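Local structure of putative hemin storage protein (6AU1) at residues F63-L68 and S142-D147; L301-W306 and Y332-D337. The protein cleaves deacetylated poly-beta-1,6-N-acetylglucosamine, a biofilm polysaccharide, through the glycoside hydrolase domain that this chain represents. One frame throughout, in Å; residues are numbered along the deposited sequence.

How the contacts relate
Both contacts belong to one (beta/alpha)8-type barrel, the glycoside hydrolase domain, on opposite sides of the chain's centre. Contact 1 is peripheral: the loop 63-68, which follows strand 43-47, lies against the outer helix 135-151. Contact 2 belongs to the barrel wall itself, where strand 297-305 runs beside strand 332-335, the strand that closes the ring onto strand 8-12. The contact centres are 28 Å apart and their nearest atoms about 15 Å, so they do not touch. In barrels of this kind the active site lies at the C-terminal ends of the strands; Y335 and W306 of contact 2 are at that end, probably near the site, and Y335 OH is hydrogen-bonded to D13.

Contact 1. Residues F63-L68 and S142-D147; sequences FPNRHL and SEIYED
E143 receives the imidazole of H67: NE2 donates to OE1 at 2.7 Å, with ring and carboxylate nearly coplanar, 4° between their planes. The same glutamate lies across the guanidinium of R66, the two flat groups stacked 15° apart with E143 CB over one face. Its OE2 is a long ion pair with R66, an attraction of charges with no N-H directed at it. I144, branched and apolar, packs between F63 and H67, CG2 meeting F63 CZ at 3.9 Å and CG1 lying at the edge of the H67 ring. E146, extended to its carboxylate, takes R66 NH1 from above the carboxylate plane, OE1 to NH1 2.8 Å, and a water links that oxygen to R66 NH2. D147 OD2 accepts the backbone N of R66 at 2.7 Å and also R66 NE, while OD1 takes NH1, a side-on grip made possible by the bend of the arginine chain at chi3 (-88°). The positive charge, at whose edge E146 and D147 bond, probably helps keep both ionised. The loop holds its own shape through N65, whose OD1 accepts from the backbone N of H67, an Asx turn, and from that of L68, an Asx motif. Beyond the contact, F63 continues onto L148 and A151 of helix 135-151 and onto L94 of strand 89-94, while S142 and Y145 pack against helix 195-223.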
# COMPACT_ATOMS: atom_id res chain seq x y z
N PHE A 63 -8.01 -13.87 6.14
CA PHE A 63 -7.24 -15.12 6.21
C PHE A 63 -7.11 -15.52 7.68
O PHE A 63 -7.11 -14.66 8.56
CB PHE A 63 -5.86 -14.96 5.55
CG PHE A 63 -5.01 -13.88 6.18
CD1 PHE A 63 -5.13 -12.56 5.76
CD2 PHE A 63 -4.10 -14.18 7.19
CE1 PHE A 63 -4.38 -11.54 6.34
CE2 PHE A 63 -3.33 -13.16 7.78
CZ PHE A 63 -3.47 -11.84 7.34
N PRO A 64 -7.01 -16.83 7.96
CA PRO A 64 -6.93 -17.30 9.34
C PRO A 64 -5.58 -16.93 9.96
O PRO A 64 -4.55 -17.06 9.31
CB PRO A 64 -7.11 -18.82 9.22
CG PRO A 64 -6.69 -19.14 7.82
CD PRO A 64 -7.02 -17.93 6.98
N ASN A 65 -5.60 -16.46 11.20
CA ASN A 65 -4.38 -16.01 11.84
C ASN A 65 -4.57 -15.98 13.35
O ASN A 65 -5.70 -16.11 13.84
CB ASN A 65 -3.98 -14.64 11.33
CG ASN A 65 -4.89 -13.56 11.84
OD1 ASN A 65 -4.57 -12.90 12.82
ND2 ASN A 65 -6.06 -13.42 11.23
N ARG A 66 -3.48 -15.79 14.08
CA ARG A 66 -3.45 -15.87 15.54
C ARG A 66 -4.03 -14.67 16.29
O ARG A 66 -4.32 -14.78 17.49
CB ARG A 66 -2.01 -16.03 16.02
CG ARG A 66 -1.43 -17.40 15.89
CD ARG A 66 0.07 -17.29 16.11
NE ARG A 66 0.77 -16.99 14.87
CZ ARG A 66 2.08 -17.08 14.72
NH1 ARG A 66 2.63 -16.82 13.54
NH2 ARG A 66 2.84 -17.42 15.76
N HIS A 67 -4.16 -13.54 15.61
CA HIS A 67 -4.33 -12.27 16.32
C HIS A 67 -5.63 -11.52 16.02
O HIS A 67 -6.24 -10.96 16.94
CB HIS A 67 -3.13 -11.37 16.04
CG HIS A 67 -1.85 -11.89 16.62
ND1 HIS A 67 -1.69 -12.09 17.98
CD2 HIS A 67 -0.70 -12.28 16.04
CE1 HIS A 67 -0.48 -12.58 18.20
NE2 HIS A 67 0.15 -12.69 17.04
N LEU A 68 -6.05 -11.51 14.76
CA LEU A 68 -7.26 -10.77 14.37
C LEU A 68 -8.37 -11.70 13.91
O LEU A 68 -8.11 -12.70 13.24
CB LEU A 68 -6.95 -9.78 13.24
CG LEU A 68 -6.63 -8.33 13.62
CD1 LEU A 68 -5.48 -8.28 14.58
CD2 LEU A 68 -6.32 -7.50 12.37
N SER A 142 4.70 -9.28 12.83
CA SER A 142 5.49 -10.35 12.22
C SER A 142 4.70 -11.66 12.14
O SER A 142 4.77 -12.39 11.14
CB SER A 142 6.78 -10.55 13.00
OG SER A 142 7.58 -9.37 12.91
N GLU A 143 3.95 -11.95 13.19
CA GLU A 143 3.21 -13.21 13.26
C GLU A 143 1.99 -13.18 12.35
O GLU A 143 1.60 -14.21 11.79
CB GLU A 143 2.82 -13.51 14.70
CG GLU A 143 4.02 -13.99 15.53
CD GLU A 143 3.73 -14.14 17.00
OE1 GLU A 143 2.61 -13.81 17.43
OE2 GLU A 143 4.63 -14.59 17.75
N ILE A 144 1.39 -12.01 12.19
CA ILE A 144 0.28 -11.87 11.25
C ILE A 144 0.77 -12.14 9.82
O ILE A 144 0.10 -12.84 9.05
CB ILE A 144 -0.38 -10.46 11.37
CG1 ILE A 144 -1.07 -10.34 12.73
CG2 ILE A 144 -1.39 -10.23 10.24
CD1 ILE A 144 -1.54 -8.92 13.06
N TYR A 145 1.94 -11.60 9.47
CA TYR A 145 2.52 -11.87 8.16
C TYR A 145 2.89 -13.34 8.00
O TYR A 145 2.70 -13.92 6.93
CB TYR A 145 3.75 -10.98 7.93
CG TYR A 145 3.40 -9.63 7.31
CD1 TYR A 145 2.86 -8.60 8.07
CD2 TYR A 145 3.63 -9.40 5.96
CE1 TYR A 145 2.54 -7.37 7.49
CE2 TYR A 145 3.31 -8.18 5.37
CZ TYR A 145 2.77 -7.17 6.13
OH TYR A 145 2.46 -5.97 5.52
N GLU A 146 3.39 -13.96 9.07
CA GLU A 146 3.71 -15.39 9.02
C GLU A 146 2.44 -16.20 8.75
O GLU A 146 2.44 -17.13 7.94
CB GLU A 146 4.36 -15.84 10.33
CG GLU A 146 4.65 -17.33 10.38
CD GLU A 146 5.39 -17.74 11.66
OE1 GLU A 146 5.28 -17.02 12.67
OE2 GLU A 146 6.09 -18.76 11.65
N ASP A 147 1.36 -15.82 9.42
CA ASP A 147 0.08 -16.53 9.28
C ASP A 147 -0.50 -16.35 7.87
O ASP A 147 -1.07 -17.30 7.31
CB ASP A 147 -0.92 -16.06 10.34
CG ASP A 147 -0.56 -16.53 11.75
OD1 ASP A 147 0.31 -17.42 11.88
OD2 ASP A 147 -1.15 -16.01 12.73
O HOH W 1 -2.67 -19.04 8.84
O HOH W 2 5.50 -17.74 15.20

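Contact 2. Residues L301-W306 and Y332-D337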
# COMPACT_ATOMS: atom_id res chain seq x y z
N LEU A 301 -2.93 4.66 -10.93
CA LEU A 301 -3.94 5.69 -11.20
C LEU A 301 -5.21 5.39 -10.44
O LEU A 301 -5.42 4.26 -10.01
CB LEU A 301 -4.24 5.74 -12.70
CG LEU A 301 -3.02 5.96 -13.59
CD1 LEU A 301 -3.37 5.64 -15.03
CD2 LEU A 301 -2.56 7.41 -13.46
N GLN A 302 -6.07 6.39 -10.27
CA GLN A 302 -7.35 6.12 -9.61
C GLN A 302 -8.47 5.96 -10.63
O GLN A 302 -8.58 6.74 -11.58
CB GLN A 302 -7.69 7.21 -8.59
CG GLN A 302 -7.95 8.59 -9.16
CD GLN A 302 -8.11 9.64 -8.07
OE1 GLN A 302 -7.26 10.51 -7.90
NE2 GLN A 302 -9.21 9.56 -7.30
N ALA A 303 -9.29 4.93 -10.43
CA ALA A 303 -10.44 4.68 -11.30
C ALA A 303 -11.74 5.15 -10.65
O ALA A 303 -12.80 5.13 -11.28
CB ALA A 303 -10.53 3.19 -11.62
N ARG A 304 -11.65 5.58 -9.40
CA ARG A 304 -12.82 6.03 -8.68
C ARG A 304 -12.52 7.34 -7.96
O ARG A 304 -11.40 7.56 -7.49
CB ARG A 304 -13.28 4.95 -7.68
CG ARG A 304 -14.50 5.32 -6.86
CD ARG A 304 -15.13 4.10 -6.18
NE ARG A 304 -16.30 4.47 -5.40
CZ ARG A 304 -17.52 4.63 -5.91
NH1 ARG A 304 -17.74 4.42 -7.21
NH2 ARG A 304 -18.52 4.98 -5.12
N ASP A 305 -13.51 8.22 -7.92
CA ASP A 305 -13.42 9.44 -7.16
C ASP A 305 -14.06 9.14 -5.80
O ASP A 305 -15.28 9.24 -5.65
CB ASP A 305 -14.14 10.57 -7.91
CG ASP A 305 -14.00 11.92 -7.23
OD1 ASP A 305 -13.82 11.96 -6.00
OD2 ASP A 305 -14.11 12.94 -7.94
N TRP A 306 -13.25 8.73 -4.82
CA TRP A 306 -13.78 8.25 -3.54
C TRP A 306 -14.43 9.37 -2.73
O TRP A 306 -15.30 9.11 -1.90
CB TRP A 306 -12.69 7.58 -2.69
CG TRP A 306 -12.04 6.38 -3.30
CD1 TRP A 306 -12.50 5.09 -3.30
CD2 TRP A 306 -10.79 6.35 -3.98
NE1 TRP A 306 -11.62 4.27 -3.95
CE2 TRP A 306 -10.56 5.02 -4.39
CE3 TRP A 306 -9.84 7.33 -4.30
CZ2 TRP A 306 -9.42 4.64 -5.09
CZ3 TRP A 306 -8.71 6.95 -5.01
CH2 TRP A 306 -8.51 5.62 -5.39
N TYR A 332 2.23 0.92 -15.08
CA TYR A 332 1.11 1.64 -14.50
C TYR A 332 -0.02 0.67 -14.20
O TYR A 332 0.08 -0.52 -14.47
CB TYR A 332 0.63 2.79 -15.41
CG TYR A 332 0.39 2.40 -16.85
CD1 TYR A 332 -0.77 1.73 -17.23
CD2 TYR A 332 1.32 2.71 -17.83
CE1 TYR A 332 -0.98 1.37 -18.55
CE2 TYR A 332 1.11 2.36 -19.17
CZ TYR A 332 -0.05 1.69 -19.51
OH TYR A 332 -0.27 1.33 -20.81
N GLY A 333 -1.09 1.20 -13.64
CA GLY A 333 -2.23 0.37 -13.27
C GLY A 333 -3.30 1.23 -12.66
O GLY A 333 -3.23 2.46 -12.73
N TYR A 334 -4.32 0.60 -12.08
CA TYR A 334 -5.37 1.40 -11.48
C TYR A 334 -5.97 0.72 -10.25
O TYR A 334 -5.87 -0.49 -10.06
CB TYR A 334 -6.48 1.71 -12.50
CG TYR A 334 -7.28 0.50 -12.93
CD1 TYR A 334 -8.36 0.04 -12.17
CD2 TYR A 334 -6.96 -0.19 -14.10
CE1 TYR A 334 -9.08 -1.08 -12.56
CE2 TYR A 334 -7.68 -1.31 -14.49
CZ TYR A 334 -8.74 -1.75 -13.72
OH TYR A 334 -9.46 -2.86 -14.10
N TYR A 335 -6.58 1.56 -9.43
CA TYR A 335 -7.30 1.16 -8.22
C TYR A 335 -8.53 2.05 -8.14
O TYR A 335 -8.43 3.25 -8.34
CB TYR A 335 -6.41 1.34 -6.98
CG TYR A 335 -7.14 1.07 -5.68
CD1 TYR A 335 -7.70 -0.17 -5.43
CD2 TYR A 335 -7.26 2.06 -4.70
CE1 TYR A 335 -8.38 -0.43 -4.23
CE2 TYR A 335 -7.93 1.81 -3.50
CZ TYR A 335 -8.49 0.56 -3.27
OH TYR A 335 -9.16 0.32 -2.09
N PRO A 336 -9.72 1.47 -7.86
CA PRO A 336 -10.11 0.08 -7.65
C PRO A 336 -10.77 -0.52 -8.88
O PRO A 336 -11.18 0.21 -9.78
CB PRO A 336 -11.12 0.19 -6.50
CG PRO A 336 -11.88 1.48 -6.88
CD PRO A 336 -10.86 2.38 -7.60
N ASP A 337 -10.90 -1.84 -8.91
CA ASP A 337 -11.72 -2.46 -9.94
C ASP A 337 -13.13 -2.63 -9.41
O ASP A 337 -13.37 -3.36 -8.44
CB ASP A 337 -11.14 -3.79 -10.38
CG ASP A 337 -11.75 -4.27 -11.68
OD1 ASP A 337 -11.47 -3.64 -12.71
OD2 ASP A 337 -12.54 -5.24 -11.65
O HOH W 3 -11.92 1.21 -3.23
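W306 and Y335 meet obliquely, their rings inclined by 35°, with W306 CZ2 3.4 Å from Y335 CD2. The tyrosine reaches the indole because its ring is set anti to the backbone N (chi1 174°). A water, weakly bound to the phenol, joins W306 NE1 to Y335 OH, whose stronger partner is D13. P336, which follows a cis peptide bond, slides past the indole in the opposite direction; its CD touches W306 CZ2 at 3.7 Å and R304 CB at 3.5 Å. A compact, conformationally restricted ring suits this position between an aromatic group and an aliphatic stem. Behind these groups the backbones pair as neighbouring parallel strands of the TIM-barrel wall, with L301 N donating to G333 O, Y335 N to L301 O, and A303 N to Y335 O at 2.8 Å. L301 and Y334 share the sheet face that looks toward the outer helices: the leucine packs on helix 314-326, and the tyrosine ring on helix 22-39. The small A303 leaves room for Y334, its CB 3.9 Å from CD1, and the tyrosine hydroxyl goes on to donate to D337 OD1 at 2.6 Å, an oxygen that also takes a salt bridge from R35. Q302 and Y335 project from the other face, and the glutamine, extended beyond CG, reaches R304 O with NE2 while OE1 accepts from M271 N.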